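Local coordinates for hypothetical protein (Staphylococcus aureus subsp. aureus Mu50, PDB 4PEO) that acts as an essential cysteine protease that trims nine residues from the N terminus of ribosomal protein bL27, and also processes phage capsid and scaffold proteins, at residues Val17-His22 with Ala39-Ser44; Asn46-Leu51 with Gln80-Thr85. One frame throughout, in Å; residues are numbered along the deposited sequence.

Contact 1. Residues Val17-His22 with Ala39-Ser44; sequences VIMDGH and AVLFGS
V17 and M19 of strand 14-20 meet L41 of helix 36-51 in the helix-on-sheet interface of a two-layer alpha/beta fold, and the next residue of the helix, F42, meets the active-site residue H22. The evidence for a strand face turned to the helix is the alternation: the CB atoms of V17 and M19 point toward segment 39-44, while that of I18 points away. L41 makes all the apolar contacts to V17 and M19 from the helix side. Its CG lies anti to the backbone N (chi1 -170°), which carries CG out toward the strand, where CD2 touches both residues. M19 approaches it tip to tip, CE lying 3.9 Å from L41 CD2 and 4.0 Å from L41 CB; V17 instead lies alongside L41, their side chains running opposite ways, with V17 CG1 4.1 Å from L41 CD2. The same residues join the wider core: V17 also touches V4 and M86, and L41 rests on F67 and I69.

The aromatic pair sits at the more open end. The rings of H22 and F42 are inclined at 70° with centroids 5.9 Å apart, so they are neither stacked nor in a clean T-shape. Only the far end of F42 takes part: CZ lies 3.8 Å from H22 CD2 and 4.1 Å from H22 NE2. F42 also meets F67 edge-to-face, and H22 NE2 has a weak hydrogen bond to G64 O, so both rings have second partners. H22 is the proton donor of the active site; the nucleophile, C34, belongs to the unmodelled residues 23-34. Inside the helix, V40 O accepts from both S44 N and S44 OG on opposite faces of its plane, with S44 OG at 2.7 Å from V40 O and a C=O...OG angle of 154°.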
loop_
_atom_site.group_PDB
_atom_site.type_symbol
_atom_site.label_atom_id
_atom_site.label_comp_id
_atom_site.label_asym_id
_atom_site.label_seq_id
_atom_site.Cartn_x
_atom_site.Cartn_y
_atom_site.Cartn_z
ATOM N N VAL B 17 14.480 2.144 -2.471
ATOM C CA VAL B 17 13.963 1.585 -1.232
ATOM C C VAL B 17 14.594 0.203 -1.181
ATOM O O VAL B 17 14.479 -0.537 -2.165
ATOM C CB VAL B 17 12.412 1.505 -1.197
ATOM C CG1 VAL B 17 11.930 0.758 0.048
ATOM C CG2 VAL B 17 11.781 2.901 -1.236
ATOM N N ILE B 18 15.264 -0.148 -0.070
ATOM C CA ILE B 18 15.838 -1.492 0.061
ATOM C C ILE B 18 15.306 -2.115 1.331
ATOM O O ILE B 18 15.541 -1.569 2.410
ATOM C CB ILE B 18 17.388 -1.504 0.051
ATOM C CG1 ILE B 18 17.928 -0.709 -1.166
ATOM C CG2 ILE B 18 17.903 -2.954 0.087
ATOM C CD1 ILE B 18 19.458 -0.595 -1.275
ATOM N N MET B 19 14.629 -3.273 1.212
ATOM C CA MET B 19 14.134 -3.994 2.386
ATOM C C MET B 19 14.979 -5.240 2.592
ATOM O O MET B 19 15.233 -5.992 1.641
ATOM C CB MET B 19 12.646 -4.389 2.228
ATOM C CG MET B 19 12.084 -5.175 3.428
ATOM S SD MET B 19 10.260 -5.509 3.356
ATOM C CE MET B 19 9.694 -3.980 3.712
ATOM N N ASP B 20 15.383 -5.484 3.844
ATOM C CA ASP B 20 16.137 -6.686 4.168
ATOM C C ASP B 20 15.689 -7.232 5.517
ATOM O O ASP B 20 15.244 -6.457 6.367
ATOM C CB ASP B 20 17.657 -6.449 4.099
ATOM C CG ASP B 20 18.461 -7.737 4.219
ATOM O OD1 ASP B 20 18.168 -8.701 3.461
ATOM O OD2 ASP B 20 19.344 -7.804 5.095
ATOM N N GLY B 21 15.754 -8.556 5.673
ATOM C CA GLY B 21 15.340 -9.238 6.893
ATOM C C GLY B 21 13.942 -9.824 6.830
ATOM O O GLY B 21 13.528 -10.528 7.754
ATOM N N HIS B 22 13.199 -9.540 5.745
ATOM C CA HIS B 22 11.830 -10.030 5.541
ATOM C C HIS B 22 11.788 -11.532 5.223
ATOM O O HIS B 22 12.740 -12.081 4.667
ATOM C CB HIS B 22 11.119 -9.217 4.442
ATOM C CG HIS B 22 11.857 -9.212 3.138
ATOM N ND1 HIS B 22 13.011 -8.470 2.966
ATOM C CD2 HIS B 22 11.589 -9.879 1.990
ATOM C CE1 HIS B 22 13.404 -8.698 1.723
ATOM N NE2 HIS B 22 12.585 -9.545 1.098
ATOM N N ALA B 39 3.831 -7.627 2.627
ATOM C CA ALA B 39 2.609 -7.410 1.848
ATOM C C ALA B 39 2.560 -5.986 1.296
ATOM O O ALA B 39 2.195 -5.792 0.142
ATOM C CB ALA B 39 1.378 -7.691 2.698
ATOM N N VAL B 40 2.946 -5.001 2.120
ATOM C CA VAL B 40 2.961 -3.587 1.725
ATOM C C VAL B 40 4.004 -3.367 0.623
ATOM O O VAL B 40 3.709 -2.730 -0.389
ATOM C CB VAL B 40 3.194 -2.661 2.954
ATOM C CG1 VAL B 40 3.482 -1.224 2.515
ATOM C CG2 VAL B 40 2.000 -2.693 3.897
ATOM N N LEU B 41 5.201 -3.893 0.784
ATOM C CA LEU B 41 6.231 -3.710 -0.213
ATOM C C LEU B 41 5.926 -4.405 -1.538
ATOM O O LEU B 41 5.907 -3.763 -2.554
ATOM C CB LEU B 41 7.561 -4.151 0.358
ATOM C CG LEU B 41 8.876 -3.881 -0.360
ATOM C CD1 LEU B 41 8.946 -4.236 -1.810
ATOM C CD2 LEU B 41 9.570 -2.602 0.042
ATOM N N PHE B 42 5.681 -5.715 -1.502
ATOM C CA PHE B 42 5.393 -6.445 -2.741
ATOM C C PHE B 42 4.134 -5.944 -3.435
ATOM O O PHE B 42 4.137 -5.792 -4.654
ATOM C CB PHE B 42 5.369 -7.968 -2.518
ATOM C CG PHE B 42 6.634 -8.534 -1.902
ATOM C CD1 PHE B 42 7.888 -8.108 -2.327
ATOM C CD2 PHE B 42 6.568 -9.522 -0.927
ATOM C CE1 PHE B 42 9.055 -8.625 -1.749
ATOM C CE2 PHE B 42 7.732 -10.039 -0.351
ATOM C CZ PHE B 42 8.967 -9.582 -0.760
ATOM N N GLY B 43 3.106 -5.618 -2.647
ATOM C CA GLY B 43 1.852 -5.096 -3.174
ATOM C C GLY B 43 2.075 -3.766 -3.865
ATOM O O GLY B 43 1.529 -3.539 -4.946
ATOM N N SER B 44 2.921 -2.897 -3.273
ATOM C CA SER B 44 3.223 -1.584 -3.866
ATOM C C SER B 44 3.973 -1.715 -5.180
ATOM O O SER B 44 3.639 -1.010 -6.129
ATOM C CB SER B 44 3.979 -0.692 -2.893
ATOM O OG SER B 44 3.158 -0.489 -1.756
#

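Contact 2. Residues Asn46-Leu51 with Gln80-Thr85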
loop_
_atom_site.group_PDB
_atom_site.type_symbol
_atom_site.label_atom_id
_atom_site.label_comp_id
_atom_site.label_asym_id
_atom_site.label_seq_id
_atom_site.Cartn_x
_atom_site.Cartn_y
_atom_site.Cartn_z
ATOM N N ASN B 46 3.782 -4.320 -7.259
ATOM C CA ASN B 46 2.770 -4.791 -8.201
ATOM C C ASN B 46 1.845 -3.657 -8.655
ATOM O O ASN B 46 1.440 -3.631 -9.823
ATOM C CB ASN B 46 1.966 -5.932 -7.611
ATOM C CG ASN B 46 2.737 -7.230 -7.526
ATOM O OD1 ASN B 46 3.807 -7.399 -8.116
ATOM N ND2 ASN B 46 2.206 -8.179 -6.782
ATOM N N ALA B 47 1.538 -2.709 -7.744
ATOM C CA ALA B 47 0.680 -1.560 -8.068
ATOM C C ALA B 47 1.401 -0.597 -9.024
ATOM O O ALA B 47 0.781 -0.092 -9.968
ATOM C CB ALA B 47 0.258 -0.829 -6.792
ATOM N N ILE B 48 2.700 -0.340 -8.795
ATOM C CA ILE B 48 3.432 0.554 -9.701
ATOM C C ILE B 48 3.391 -0.033 -11.128
ATOM O O ILE B 48 3.064 0.672 -12.086
ATOM C CB ILE B 48 4.899 0.785 -9.233
ATOM C CG1 ILE B 48 4.953 1.601 -7.929
ATOM C CG2 ILE B 48 5.737 1.457 -10.365
ATOM C CD1 ILE B 48 6.372 1.582 -7.216
ATOM N N ILE B 49 3.712 -1.333 -11.244
ATOM C CA ILE B 49 3.747 -2.043 -12.531
ATOM C C ILE B 49 2.367 -2.139 -13.199
ATOM O O ILE B 49 2.248 -1.907 -14.406
ATOM C CB ILE B 49 4.479 -3.414 -12.369
ATOM C CG1 ILE B 49 5.966 -3.182 -11.987
ATOM C CG2 ILE B 49 4.364 -4.287 -13.634
ATOM C CD1 ILE B 49 6.707 -4.414 -11.379
ATOM N N GLY B 50 1.347 -2.454 -12.411
ATOM C CA GLY B 50 -0.006 -2.628 -12.918
ATOM C C GLY B 50 -0.812 -1.369 -13.167
ATOM O O GLY B 50 -1.683 -1.368 -14.042
ATOM N N LEU B 51 -0.543 -0.291 -12.407
ATOM C CA LEU B 51 -1.339 0.945 -12.487
ATOM C C LEU B 51 -0.682 2.139 -13.153
ATOM O O LEU B 51 -1.370 3.135 -13.399
ATOM C CB LEU B 51 -1.829 1.364 -11.087
ATOM C CG LEU B 51 -2.583 0.294 -10.267
ATOM C CD1 LEU B 51 -2.797 0.754 -8.837
ATOM C CD2 LEU B 51 -3.910 -0.101 -10.927
ATOM N N GLN B 80 5.416 7.837 -7.894
ATOM C CA GLN B 80 5.894 8.540 -6.695
ATOM C C GLN B 80 4.837 8.526 -5.582
ATOM O O GLN B 80 5.179 8.267 -4.420
ATOM C CB GLN B 80 6.334 9.964 -7.026
ATOM C CG GLN B 80 7.701 9.999 -7.744
ATOM C CD GLN B 80 8.822 9.507 -6.845
ATOM O OE1 GLN B 80 8.987 9.988 -5.727
ATOM N NE2 GLN B 80 9.634 8.559 -7.307
ATOM N N LEU B 81 3.561 8.732 -5.942
ATOM C CA LEU B 81 2.477 8.669 -4.950
ATOM C C LEU B 81 2.392 7.261 -4.344
ATOM O O LEU B 81 2.208 7.126 -3.133
ATOM C CB LEU B 81 1.126 9.058 -5.570
ATOM C CG LEU B 81 -0.060 9.081 -4.612
ATOM C CD1 LEU B 81 0.152 10.090 -3.478
ATOM C CD2 LEU B 81 -1.347 9.372 -5.349
ATOM N N ILE B 82 2.533 6.216 -5.171
ATOM C CA ILE B 82 2.507 4.833 -4.673
ATOM C C ILE B 82 3.671 4.588 -3.707
ATOM O O ILE B 82 3.486 3.981 -2.649
ATOM C CB ILE B 82 2.461 3.820 -5.847
ATOM C CG1 ILE B 82 1.118 3.978 -6.623
ATOM C CG2 ILE B 82 2.615 2.375 -5.312
ATOM C CD1 ILE B 82 1.061 3.182 -7.953
ATOM N N LEU B 83 4.866 5.098 -4.044
ATOM C CA LEU B 83 6.027 4.944 -3.160
ATOM C C LEU B 83 5.824 5.693 -1.840
ATOM O O LEU B 83 6.141 5.149 -0.779
ATOM C CB LEU B 83 7.310 5.396 -3.875
ATOM C CG LEU B 83 7.796 4.438 -4.977
ATOM C CD1 LEU B 83 8.864 5.120 -5.842
ATOM C CD2 LEU B 83 8.336 3.127 -4.367
ATOM N N GLN B 84 5.269 6.888 -1.890
ATOM C CA GLN B 84 4.979 7.624 -0.695
ATOM C C GLN B 84 3.925 6.930 0.144
ATOM O O GLN B 84 4.029 6.919 1.314
ATOM C CB GLN B 84 4.539 9.009 -1.036
ATOM C CG GLN B 84 5.594 9.756 -1.801
ATOM C CD GLN B 84 5.876 11.067 -1.191
ATOM O OE1 GLN B 84 4.953 11.839 -0.884
ATOM N NE2 GLN B 84 7.149 11.342 -0.982
ATOM N N THR B 85 2.944 6.329 -0.508
ATOM C CA THR B 85 1.892 5.548 0.165
ATOM C C THR B 85 2.527 4.349 0.877
ATOM O O THR B 85 2.181 4.065 2.030
ATOM C CB THR B 85 0.816 5.110 -0.850
ATOM O OG1 THR B 85 0.128 6.282 -1.311
ATOM C CG2 THR B 85 -0.210 4.109 -0.241
#
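This is an antiparallel helix-helix contact: the C-terminal end of helix 36-51 lies beside the early turns of helix 77-96, the two helices packing against the same sheet. The segment axes approach to 9.8 Å with 161° between their directions, and the nearest CA pair, I48 and I82, is 6.7 Å apart. I48 uses two levels of its side chain. Its CG1 meets I82 CG2 at 3.6 Å, the two side chains running obliquely past each other, and its CD1 meets L83 CD2 at 3.8 Å, with L83 lying nearly at right angles to it. With I48 CG1 beside the backbone N (chi1 -68°), that branch, extended to CD1, swings to the neighbouring helix although CB itself does not point there. I82 reaches further through its own end, CD1 resting 3.9 Å from A47 O, and its CG2 lies 4.2 Å from A47 CB. Beyond the pair, A47 and I82 both pack on T85 of the second subunit. The contacting side chains are aliphatic and buried, with no polar pairing between the segments, which suggests that this part of the helix pair is held mainly by dispersion and the exclusion of water.

How the contacts relate
From the N terminus, strand 14-20 comes first, and contact 1 closes the 16 intervening residues, including the unmodelled 23-34, by bringing helix 36-51 onto the sheet. The same helix continues into contact 2, which closes a second, 28-residue excursion through strands 57-59 and 67-70 when helix 77-96 returns alongside. The two closures therefore stand in series, neither nested nor crossed, with helix 36-51 common to both. Their centres are 13 Å apart, yet they touch where S44 O lies 3.6 Å from I82 CG2. Together they tie sheet to helix and helix to helix, and both also pack against the second subunit.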